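Walker-Type ATPase (Pyrococcus abyssi, PDB 2QEN) probably binds and hydrolyses ATP as a Walker-type P-loop ATPase and is seen here with ADP and magnesium, its cellular role being unknown. Local coordinates at residues R74-F88 with F103-F117. The protein carries 1 engineered substitution. Residues are numbered along the deposited sequence; the frame is centred on the assembly and turned at random.
Sequences REELIKELQSTISPF and FLTLEPRKLSLREVF
Gln82 reaches from helix 74-84 into the turn formed by 103-106 and ties two of its carbonyls together. NE2 of Gln82 donates to Leu106 O at 2.7 Å, nearly in line with the C=O bond, and to Phe103 O at 2.9 Å. Both acceptors lie in the plane of the amide, which fixes its rotation. The amide is almost parallel to the Phe103 ring (12° between planes), but Gln82 CG meets that ring at its edge. The other branch of the amide, Gln82 OE1, touches Pro108 CG at 3.2 Å. A leucine here would probably leave both carbonyls without this donor and free the 103-106 turn to shift.

At the start of the helix, Arg74 does similar work. Its chain bends at chi3 (52°), and NH2 donates to Arg109 O at 3.0 Å, above the carbonyl plane. NH1 adds a weak bond to Pro108 O; its approach to Leu111 O is too short and bent to count as more than a doubtful one. Beside it, Glu75 runs alongside Arg109 in a long salt bridge, OE1 to NE at 3.9 Å, the two charged planes perpendicular. A water joins Glu75 OE2 to Arg109 N.

Helix 74-84 and residues 113-117, the start of helix 113-127, run nearly parallel, 15° apart, on one side of the parallel sheet of the P-loop ATPase domain, near its edge strand 57-61. Ile78 packs against helix 113-127 and the loop before it: CG1 meets Leu113 CD2 at 3.8 Å and CG2 meets Leu111 CD1. Further along, Leu104 CD2 packs on Ile85 CG2, and its CD1 on Phe88 CB.

Behind this layer, Val116 CG1 sits over the centre of one Phe103 face. Leu81 and Ile85 also touch Ile58 of strand 57-61. Ser112 and Glu115 form a capping box that starts helix 113-127, with Glu115 N bonded to Ser112 OG and Ser112 N to Glu115 OE1.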
loop_
_atom_site.group_PDB
_atom_site.type_symbol
_atom_site.label_atom_id
_atom_site.label_comp_id
_atom_site.label_asym_id
_atom_site.label_seq_id
_atom_site.Cartn_x
_atom_site.Cartn_y
_atom_site.Cartn_z
ATOM N N ARG A 74 -5.403 20.248 -7.749
ATOM C CA ARG A 74 -4.341 20.340 -8.752
ATOM C C ARG A 74 -3.085 21.039 -8.213
ATOM O O ARG A 74 -1.976 20.523 -8.341
ATOM C CB ARG A 74 -4.868 21.076 -9.990
ATOM C CG ARG A 74 -3.908 21.127 -11.190
ATOM C CD ARG A 74 -4.438 22.033 -12.325
ATOM N NE ARG A 74 -4.828 23.375 -11.872
ATOM C CZ ARG A 74 -4.003 24.422 -11.777
ATOM N NH1 ARG A 74 -2.717 24.304 -12.086
ATOM N NH2 ARG A 74 -4.464 25.596 -11.363
ATOM N N GLU A 75 -3.264 22.199 -7.594
ATOM C CA GLU A 75 -2.143 22.959 -7.049
ATOM C C GLU A 75 -1.327 22.174 -6.014
ATOM O O GLU A 75 -0.098 22.211 -6.036
ATOM C CB GLU A 75 -2.628 24.282 -6.464
ATOM C CG GLU A 75 -1.522 25.113 -5.853
ATOM C CD GLU A 75 -1.957 26.520 -5.513
ATOM O OE1 GLU A 75 -3.036 26.945 -5.988
ATOM O OE2 GLU A 75 -1.213 27.205 -4.776
ATOM N N GLU A 76 -2.014 21.471 -5.119
ATOM C CA GLU A 76 -1.366 20.668 -4.080
ATOM C C GLU A 76 -0.583 19.488 -4.650
ATOM O O GLU A 76 0.546 19.224 -4.229
ATOM C CB GLU A 76 -2.410 20.170 -3.075
ATOM C CG GLU A 76 -2.822 21.209 -2.034
ATOM C CD GLU A 76 -4.170 20.919 -1.391
ATOM O OE1 GLU A 76 -4.793 19.895 -1.740
ATOM O OE2 GLU A 76 -4.611 21.724 -0.536
ATOM N N LEU A 77 -1.198 18.775 -5.591
ATOM C CA LEU A 77 -0.561 17.665 -6.267
ATOM C C LEU A 77 0.689 18.161 -6.979
ATOM O O LEU A 77 1.756 17.567 -6.856
ATOM C CB LEU A 77 -1.519 17.040 -7.292
ATOM C CG LEU A 77 -1.445 15.534 -7.624
ATOM C CD1 LEU A 77 -1.853 15.277 -9.062
ATOM C CD2 LEU A 77 -0.106 14.859 -7.341
ATOM N N ILE A 78 0.557 19.252 -7.726
ATOM C CA ILE A 78 1.699 19.800 -8.470
ATOM C C ILE A 78 2.833 20.252 -7.525
ATOM O O ILE A 78 4.007 19.943 -7.769
ATOM C CB ILE A 78 1.270 20.869 -9.511
ATOM C CG1 ILE A 78 0.360 20.198 -10.558
ATOM C CG2 ILE A 78 2.494 21.494 -10.177
ATOM C CD1 ILE A 78 -0.133 21.085 -11.646
ATOM N N LYS A 79 2.466 20.924 -6.436
ATOM C CA LYS A 79 3.434 21.338 -5.414
ATOM C C LYS A 79 4.195 20.129 -4.827
ATOM O O LYS A 79 5.399 20.226 -4.555
ATOM C CB LYS A 79 2.752 22.161 -4.299
ATOM C CG LYS A 79 3.721 22.885 -3.353
ATOM C CD LYS A 79 2.986 23.662 -2.241
ATOM C CE LYS A 79 3.940 24.062 -1.102
ATOM N NZ LYS A 79 3.275 24.839 0.007
ATOM N N GLU A 80 3.487 19.007 -4.643
ATOM C CA GLU A 80 4.088 17.735 -4.172
ATOM C C GLU A 80 5.031 17.073 -5.200
ATOM O O GLU A 80 6.085 16.566 -4.837
ATOM C CB GLU A 80 3.007 16.750 -3.692
ATOM C CG GLU A 80 3.532 15.466 -3.042
ATOM C CD GLU A 80 4.206 15.678 -1.681
ATOM O OE1 GLU A 80 3.884 16.666 -0.971
ATOM O OE2 GLU A 80 5.055 14.831 -1.309
ATOM N N LEU A 81 4.653 17.071 -6.472
ATOM C CA LEU A 81 5.578 16.673 -7.548
ATOM C C LEU A 81 6.860 17.513 -7.543
ATOM O O LEU A 81 7.960 16.973 -7.679
ATOM C CB LEU A 81 4.909 16.784 -8.912
ATOM C CG LEU A 81 3.896 15.712 -9.312
ATOM C CD1 LEU A 81 2.879 16.262 -10.312
ATOM C CD2 LEU A 81 4.613 14.506 -9.892
ATOM N N GLN A 82 6.700 18.827 -7.383
ATOM C CA GLN A 82 7.823 19.754 -7.313
ATOM C C GLN A 82 8.763 19.461 -6.147
ATOM O O GLN A 82 9.982 19.398 -6.335
ATOM C CB GLN A 82 7.324 21.198 -7.215
ATOM C CG GLN A 82 6.783 21.774 -8.524
ATOM C CD GLN A 82 6.185 23.157 -8.341
ATOM O OE1 GLN A 82 5.511 23.434 -7.348
ATOM N NE2 GLN A 82 6.432 24.034 -9.299
ATOM N N SER A 83 8.202 19.281 -4.951
ATOM C CA SER A 83 9.019 19.089 -3.753
ATOM C C SER A 83 9.643 17.694 -3.676
ATOM O O SER A 83 10.685 17.521 -3.063
ATOM C CB SER A 83 8.235 19.415 -2.477
ATOM O OG SER A 83 7.185 18.487 -2.260
ATOM N N THR A 84 9.016 16.711 -4.308
ATOM C CA THR A 84 9.529 15.342 -4.278
ATOM C C THR A 84 10.755 15.158 -5.178
ATOM O O THR A 84 11.646 14.369 -4.868
ATOM C CB THR A 84 8.432 14.298 -4.616
ATOM O OG1 THR A 84 7.335 14.458 -3.707
ATOM C CG2 THR A 84 8.959 12.896 -4.442
ATOM N N ILE A 85 10.789 15.883 -6.287
ATOM C CA ILE A 85 11.937 15.832 -7.191
ATOM C C ILE A 85 13.008 16.860 -6.835
ATOM O O ILE A 85 14.049 16.915 -7.482
ATOM C CB ILE A 85 11.513 15.938 -8.694
ATOM C CG1 ILE A 85 12.565 15.298 -9.615
ATOM C CG2 ILE A 85 11.188 17.370 -9.085
ATOM C CD1 ILE A 85 12.029 14.955 -11.004
ATOM N N SER A 86 12.753 17.664 -5.802
ATOM C CA SER A 86 13.716 18.674 -5.335
ATOM C C SER A 86 14.490 18.211 -4.086
ATOM O O SER A 86 14.002 17.353 -3.352
ATOM C CB SER A 86 13.004 20.008 -5.087
ATOM O OG SER A 86 12.460 20.518 -6.304
ATOM N N PRO A 87 15.721 18.736 -3.864
ATOM C CA PRO A 87 16.525 19.571 -4.769
ATOM C C PRO A 87 16.913 18.783 -6.012
ATOM O O PRO A 87 17.466 17.687 -5.907
ATOM C CB PRO A 87 17.769 19.920 -3.937
ATOM C CG PRO A 87 17.830 18.888 -2.865
ATOM C CD PRO A 87 16.407 18.509 -2.577
ATOM N N PHE A 88 16.597 19.331 -7.180
ATOM C CA PHE A 88 16.838 18.632 -8.433
ATOM C C PHE A 88 18.329 18.456 -8.760
ATOM O O PHE A 88 18.704 17.512 -9.448
ATOM C CB PHE A 88 16.080 19.299 -9.592
ATOM C CG PHE A 88 16.102 18.499 -10.868
ATOM C CD1 PHE A 88 15.793 17.135 -10.857
ATOM C CD2 PHE A 88 16.455 19.096 -12.070
ATOM C CE1 PHE A 88 15.830 16.388 -12.028
ATOM C CE2 PHE A 88 16.490 18.355 -13.242
ATOM C CZ PHE A 88 16.178 16.999 -13.221
ATOM N N PHE A 103 9.408 23.282 -15.027
ATOM C CA PHE A 103 8.241 23.393 -14.151
ATOM C C PHE A 103 8.590 23.690 -12.685
ATOM O O PHE A 103 7.738 24.109 -11.911
ATOM C CB PHE A 103 7.261 22.209 -14.326
ATOM C CG PHE A 103 7.627 20.969 -13.547
ATOM C CD1 PHE A 103 7.190 20.800 -12.232
ATOM C CD2 PHE A 103 8.391 19.966 -14.133
ATOM C CE1 PHE A 103 7.522 19.648 -11.498
ATOM C CE2 PHE A 103 8.728 18.810 -13.414
ATOM C CZ PHE A 103 8.293 18.655 -12.090
ATOM N N LEU A 104 9.856 23.506 -12.329
ATOM C CA LEU A 104 10.321 23.753 -10.963
ATOM C C LEU A 104 10.436 25.234 -10.619
ATOM O O LEU A 104 10.351 25.599 -9.445
ATOM C CB LEU A 104 11.660 23.056 -10.699
ATOM C CG LEU A 104 11.688 21.529 -10.742
ATOM C CD1 LEU A 104 13.077 21.056 -10.343
ATOM C CD2 LEU A 104 10.630 20.925 -9.827
ATOM N N THR A 105 10.628 26.071 -11.642
ATOM C CA THR A 105 10.679 27.525 -11.478
ATOM C C THR A 105 9.274 28.110 -11.356
ATOM O O THR A 105 9.114 29.251 -10.870
ATOM C CB THR A 105 11.364 28.220 -12.684
ATOM O OG1 THR A 105 12.502 27.465 -13.106
ATOM C CG2 THR A 105 11.818 29.625 -12.311
ATOM N N LEU A 106 8.263 27.330 -11.803
ATOM C CA LEU A 106 6.898 27.862 -11.987
ATOM C C LEU A 106 6.009 27.609 -10.774
ATOM O O LEU A 106 6.111 26.559 -10.124
ATOM C CB LEU A 106 6.239 27.282 -13.282
ATOM C CG LEU A 106 7.028 27.571 -14.618
ATOM C CD1 LEU A 106 6.161 27.295 -15.912
ATOM C CD2 LEU A 106 7.536 29.050 -14.649
ATOM N N GLU A 107 5.138 28.578 -10.481
ATOM C CA GLU A 107 4.150 28.453 -9.401
ATOM C C GLU A 107 3.094 27.414 -9.767
ATOM O O GLU A 107 2.597 27.415 -10.892
ATOM C CB GLU A 107 3.501 29.814 -9.066
ATOM C CG GLU A 107 3.131 30.669 -10.274
ATOM C CD GLU A 107 2.642 32.067 -9.901
ATOM O OE1 GLU A 107 1.893 32.198 -8.905
ATOM O OE2 GLU A 107 2.996 33.041 -10.613
ATOM N N PRO A 108 2.773 26.503 -8.825
ATOM C CA PRO A 108 1.805 25.413 -9.052
ATOM C C PRO A 108 0.456 25.874 -9.615
ATOM O O PRO A 108 -0.154 25.146 -10.406
ATOM C CB PRO A 108 1.624 24.807 -7.659
ATOM C CG PRO A 108 2.866 25.147 -6.937
ATOM C CD PRO A 108 3.353 26.447 -7.469
ATOM N N ARG A 109 0.014 27.066 -9.204
ATOM C CA ARG A 109 -1.212 27.718 -9.703
ATOM C C ARG A 109 -1.302 27.790 -11.226
ATOM O O ARG A 109 -2.396 27.733 -11.790
ATOM C CB ARG A 109 -1.314 29.149 -9.158
ATOM C CG ARG A 109 -1.933 29.276 -7.780
ATOM C CD ARG A 109 -2.150 30.738 -7.390
ATOM N NE ARG A 109 -2.854 30.855 -6.111
ATOM C CZ ARG A 109 -3.084 31.999 -5.472
ATOM N NH1 ARG A 109 -2.673 33.155 -5.982
ATOM N NH2 ARG A 109 -3.735 31.989 -4.314
ATOM N N LYS A 110 -0.152 27.934 -11.882
ATOM C CA LYS A 110 -0.104 28.205 -13.318
ATOM C C LYS A 110 0.460 27.053 -14.177
ATOM O O LYS A 110 0.815 27.257 -15.345
ATOM C CB LYS A 110 0.650 29.515 -13.557
ATOM C CG LYS A 110 -0.037 30.719 -12.893
ATOM C CD LYS A 110 0.641 32.044 -13.215
ATOM C CE LYS A 110 -0.114 33.232 -12.603
ATOM N NZ LYS A 110 -0.279 33.148 -11.114
ATOM N N LEU A 111 0.521 25.849 -13.606
ATOM C CA LEU A 111 1.003 24.658 -14.324
ATOM C C LEU A 111 -0.122 23.649 -14.565
ATOM O O LEU A 111 -0.998 23.480 -13.719
ATOM C CB LEU A 111 2.137 23.961 -13.544
ATOM C CG LEU A 111 3.571 24.505 -13.590
ATOM C CD1 LEU A 111 4.422 23.926 -12.467
ATOM C CD2 LEU A 111 4.221 24.248 -14.945
ATOM N N SER A 112 -0.094 22.980 -15.715
ATOM C CA SER A 112 -0.971 21.835 -15.955
ATOM C C SER A 112 -0.239 20.521 -15.661
ATOM O O SER A 112 0.993 20.447 -15.723
ATOM C CB SER A 112 -1.519 21.840 -17.387
ATOM O OG SER A 112 -0.598 21.312 -18.319
ATOM N N LEU A 113 -1.008 19.486 -15.336
ATOM C CA LEU A 113 -0.457 18.164 -15.103
ATOM C C LEU A 113 0.261 17.608 -16.328
ATOM O O LEU A 113 1.305 16.978 -16.210
ATOM C CB LEU A 113 -1.564 17.205 -14.663
ATOM C CG LEU A 113 -2.183 17.406 -13.279
ATOM C CD1 LEU A 113 -3.372 16.485 -13.177
ATOM C CD2 LEU A 113 -1.170 17.111 -12.163
ATOM N N ARG A 114 -0.322 17.843 -17.499
ATOM C CA ARG A 114 0.220 17.373 -18.760
ATOM C C ARG A 114 1.588 17.989 -19.088
ATOM O O ARG A 114 2.489 17.282 -19.533
ATOM C CB ARG A 114 -0.769 17.688 -19.866
ATOM C CG ARG A 114 -0.678 16.787 -21.049
ATOM C CD ARG A 114 -2.072 16.390 -21.495
ATOM N NE ARG A 114 -2.107 16.281 -22.945
ATOM C CZ ARG A 114 -3.060 15.678 -23.644
ATOM N NH1 ARG A 114 -4.091 15.091 -23.048
ATOM N NH2 ARG A 114 -2.963 15.666 -24.954
ATOM N N GLU A 115 1.709 19.297 -18.856
ATOM C CA GLU A 115 2.951 20.086 -18.960
ATOM C C GLU A 115 4.082 19.456 -18.138
ATOM O O GLU A 115 5.178 19.234 -18.649
ATOM C CB GLU A 115 2.663 21.491 -18.420
ATOM C CG GLU A 115 3.565 22.616 -18.846
ATOM C CD GLU A 115 3.043 23.992 -18.367
ATOM O OE1 GLU A 115 1.942 24.061 -17.743
ATOM O OE2 GLU A 115 3.733 25.009 -18.622
ATOM N N VAL A 116 3.789 19.166 -16.868
ATOM C CA VAL A 116 4.718 18.544 -15.932
ATOM C C VAL A 116 5.152 17.155 -16.401
ATOM O O VAL A 116 6.346 16.827 -16.378
ATOM C CB VAL A 116 4.087 18.441 -14.505
ATOM C CG1 VAL A 116 4.929 17.527 -13.570
ATOM C CG2 VAL A 116 3.867 19.845 -13.898
ATOM N N PHE A 117 4.183 16.350 -16.831
ATOM C CA PHE A 117 4.465 14.990 -17.267
ATOM C C PHE A 117 5.282 14.912 -18.553
ATOM O O PHE A 117 6.127 14.027 -18.687
ATOM C CB PHE A 117 3.183 14.143 -17.309
ATOM C CG PHE A 117 2.818 13.542 -15.964
ATOM C CD1 PHE A 117 2.780 14.341 -14.809
ATOM C CD2 PHE A 117 2.556 12.185 -15.837
ATOM C CE1 PHE A 117 2.455 13.783 -13.546
ATOM C CE2 PHE A 117 2.231 11.616 -14.572
ATOM C CZ PHE A 117 2.192 12.420 -13.437
HETATM O O HOH W 1 1.025 28.347 -6.460
#